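Local coordinates for superoxide dismutase [Mn/Fe] (Porphyromonas gingivalis, PDB 1UES), which converts superoxide radicals into oxygen and hydrogen peroxide, using a manganese or iron ion bound in each subunit of a homodimer, at residues A[15-19]-A[177-181]. The protein carries 1 engineered substitution. Numbering follows the deposited sequence.
Sequences LAPVI and DLWSI
Val18 presses both methyls against 177-181. Val18 CG1 meets Asp177 O at 3.6 Å, Leu178 CD2 at 3.8 Å and Ile181 CD1. Val18 CG2 reaches Ser180 OG at 3.6 Å. Both methyls touch Asp177 CB. With CG1 anti to the backbone N (chi1 -177°), both branches face the same side of the Asp177 carbonyl, within van der Waals reach of its oxygen. No hydrogen bond joins the segments.

Ile181 continues the apolar surface, its CD1 between Val18 and Ile19. Ile181 CD1 packs on Ile19 CD1 at 3.9 Å, and the two side chains cross at about a right angle. The other branch, Ile181 CG2, lies 4.2 Å from Leu15 CD2. CG1 of Ile181 sits between the backbone N and the carbonyl carbon (chi1 51°). This torsion, with an extended chi2, places CD1 against Val18 and Ile19.

Hydrogen bonds within each segment brace the two surfaces. Ile19 N bonds to Leu15 O and closes a turn that includes the cis peptide before Pro17. Asp177 O accepts from Ser180 N and from Ser180 OG, the latter at 2.8 Å and in the carbonyl plane. Asp177 OD2 is held by Tyr167 OH. Phe81 touches Leu15, Ile19 and Ile181.

The contact joins the loop before helix 21-42 to the segment 177-181, which begins on helix 171-178. It thus links the alpha-hairpin and C-terminal domains of the iron/manganese superoxide dismutase fold, with the side chain of Ile19 about 5 Å from that of the manganese ligand His27.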
ATOM      1  N   LEU A  15      14.344  18.391   0.936  1.00 24.19           N
ATOM      2  CA  LEU A  15      14.409  17.194   1.791  1.00 23.38           C
ATOM      3  C   LEU A  15      15.231  16.048   1.203  1.00 23.07           C
ATOM      4  O   LEU A  15      15.330  14.981   1.812  1.00 22.82           O
ATOM      5  CB  LEU A  15      12.996  16.676   2.135  1.00 23.59           C
ATOM      6  CG  LEU A  15      12.024  17.783   2.577  1.00 23.30           C
ATOM      7  CD1 LEU A  15      10.651  17.174   2.807  1.00 23.33           C
ATOM      8  CD2 LEU A  15      12.499  18.465   3.862  1.00 23.13           C
ATOM      9  N   ALA A  16      15.871  16.292   0.052  1.00 22.76           N
ATOM     10  CA  ALA A  16      16.699  15.270  -0.584  1.00 22.57           C
ATOM     11  C   ALA A  16      17.890  15.071   0.355  1.00 22.07           C
ATOM     12  O   ALA A  16      18.427  16.044   0.895  1.00 22.25           O
ATOM     13  CB  ALA A  16      17.179  15.742  -1.964  1.00 22.52           C
ATOM     14  N   PRO A  17      18.376  13.827   0.485  1.00 22.16           N
ATOM     15  CA  PRO A  17      17.941  12.590  -0.171  1.00 22.15           C
ATOM     16  C   PRO A  17      16.817  11.761   0.436  1.00 22.11           C
ATOM     17  O   PRO A  17      16.343  10.807  -0.208  1.00 22.36           O
ATOM     18  CB  PRO A  17      19.197  11.763  -0.160  1.00 22.27           C
ATOM     19  CG  PRO A  17      19.757  12.059   1.183  1.00 22.27           C
ATOM     20  CD  PRO A  17      19.525  13.557   1.366  1.00 22.26           C
ATOM     21  N   VAL A  18      16.415  12.121   1.643  1.00 21.83           N
ATOM     22  CA  VAL A  18      15.405  11.381   2.412  1.00 22.10           C
ATOM     23  C   VAL A  18      14.051  11.325   1.689  1.00 22.26           C
ATOM     24  O   VAL A  18      13.383  10.283   1.675  1.00 22.32           O
ATOM     25  CB  VAL A  18      15.292  11.974   3.833  1.00 22.33           C
ATOM     26  CG1 VAL A  18      14.291  11.146   4.667  1.00 22.69           C
ATOM     27  CG2 VAL A  18      16.686  11.970   4.510  1.00 22.62           C
ATOM     28  N   ILE A  19      13.652  12.464   1.143  1.00 22.28           N
ATOM     29  CA  ILE A  19      12.461  12.555   0.304  1.00 22.57           C
ATOM     30  C   ILE A  19      13.054  13.388  -0.838  1.00 22.53           C
ATOM     31  O   ILE A  19      13.224  14.601  -0.713  1.00 23.09           O
ATOM     32  CB  ILE A  19      11.278  13.298   0.981  1.00 22.81           C
ATOM     33  CG1 ILE A  19      10.851  12.532   2.237  1.00 22.95           C
ATOM     34  CG2 ILE A  19      10.060  13.337   0.023  1.00 22.79           C
ATOM     35  CD1 ILE A  19       9.660  13.135   2.975  1.00 23.29           C
ATOM     36  N   ASP A 177      15.985   7.526   8.399  1.00 24.95           N
ATOM     37  CA  ASP A 177      16.400   8.778   7.803  1.00 24.61           C
ATOM     38  C   ASP A 177      15.389   9.900   8.001  1.00 23.92           C
ATOM     39  O   ASP A 177      15.754  11.053   7.947  1.00 24.13           O
ATOM     40  CB  ASP A 177      16.640   8.638   6.289  1.00 24.92           C
ATOM     41  CG  ASP A 177      17.969   7.971   5.953  1.00 25.20           C
ATOM     42  OD1 ASP A 177      18.927   8.089   6.756  1.00 25.58           O
ATOM     43  OD2 ASP A 177      18.044   7.331   4.881  1.00 25.43           O
ATOM     44  N   LEU A 178      14.119   9.580   8.234  1.00 23.33           N
ATOM     45  CA  LEU A 178      13.142  10.645   8.374  1.00 22.67           C
ATOM     46  C   LEU A 178      13.458  11.532   9.545  1.00 22.96           C
ATOM     47  O   LEU A 178      13.145  12.717   9.536  1.00 22.66           O
ATOM     48  CB  LEU A 178      11.740  10.062   8.531  1.00 22.27           C
ATOM     49  CG  LEU A 178      11.065   9.590   7.251  1.00 21.60           C
ATOM     50  CD1 LEU A 178       9.705   8.960   7.656  1.00 21.08           C
ATOM     51  CD2 LEU A 178      10.884  10.744   6.252  1.00 21.36           C
ATOM     52  N   TRP A 179      14.075  10.961  10.572  1.00 22.91           N
ATOM     53  CA  TRP A 179      14.384  11.782  11.743  1.00 23.64           C
ATOM     54  C   TRP A 179      15.252  12.991  11.440  1.00 23.88           C
ATOM     55  O   TRP A 179      15.143  14.040  12.105  1.00 23.88           O
ATOM     56  CB  TRP A 179      15.026  10.917  12.821  1.00 23.52           C
ATOM     57  CG  TRP A 179      14.188   9.782  13.223  1.00 23.83           C
ATOM     58  CD1 TRP A 179      14.362   8.464  12.872  1.00 23.72           C
ATOM     59  CD2 TRP A 179      13.003   9.827  14.034  1.00 23.78           C
ATOM     60  NE1 TRP A 179      13.357   7.699  13.416  1.00 23.50           N
ATOM     61  CE2 TRP A 179      12.513   8.504  14.129  1.00 23.58           C
ATOM     62  CE3 TRP A 179      12.305  10.862  14.688  1.00 23.96           C
ATOM     63  CZ2 TRP A 179      11.357   8.176  14.850  1.00 23.59           C
ATOM     64  CZ3 TRP A 179      11.138  10.522  15.415  1.00 23.86           C
ATOM     65  CH2 TRP A 179      10.689   9.198  15.481  1.00 24.02           C
ATOM     66  N   SER A 180      16.095  12.870  10.417  1.00 24.09           N
ATOM     67  CA  SER A 180      16.984  13.943  10.035  1.00 24.62           C
ATOM     68  C   SER A 180      16.275  15.158   9.426  1.00 24.66           C
ATOM     69  O   SER A 180      16.863  16.234   9.357  1.00 24.76           O
ATOM     70  CB  SER A 180      18.061  13.420   9.073  1.00 24.84           C
ATOM     71  OG  SER A 180      17.549  13.174   7.763  1.00 26.36           O
ATOM     72  N   ILE A 181      15.024  15.005   8.978  1.00 24.07           N
ATOM     73  CA  ILE A 181      14.318  16.161   8.413  1.00 24.00           C
ATOM     74  C   ILE A 181      13.133  16.646   9.246  1.00 24.27           C
ATOM     75  O   ILE A 181      12.403  17.554   8.833  1.00 23.90           O
ATOM     76  CB  ILE A 181      13.802  15.900   6.986  1.00 23.60           C
ATOM     77  CG1 ILE A 181      13.013  14.600   6.919  1.00 23.61           C
ATOM     78  CG2 ILE A 181      14.990  15.901   6.005  1.00 23.46           C
ATOM     79  CD1 ILE A 181      12.356  14.370   5.575  1.00 22.86           C
TER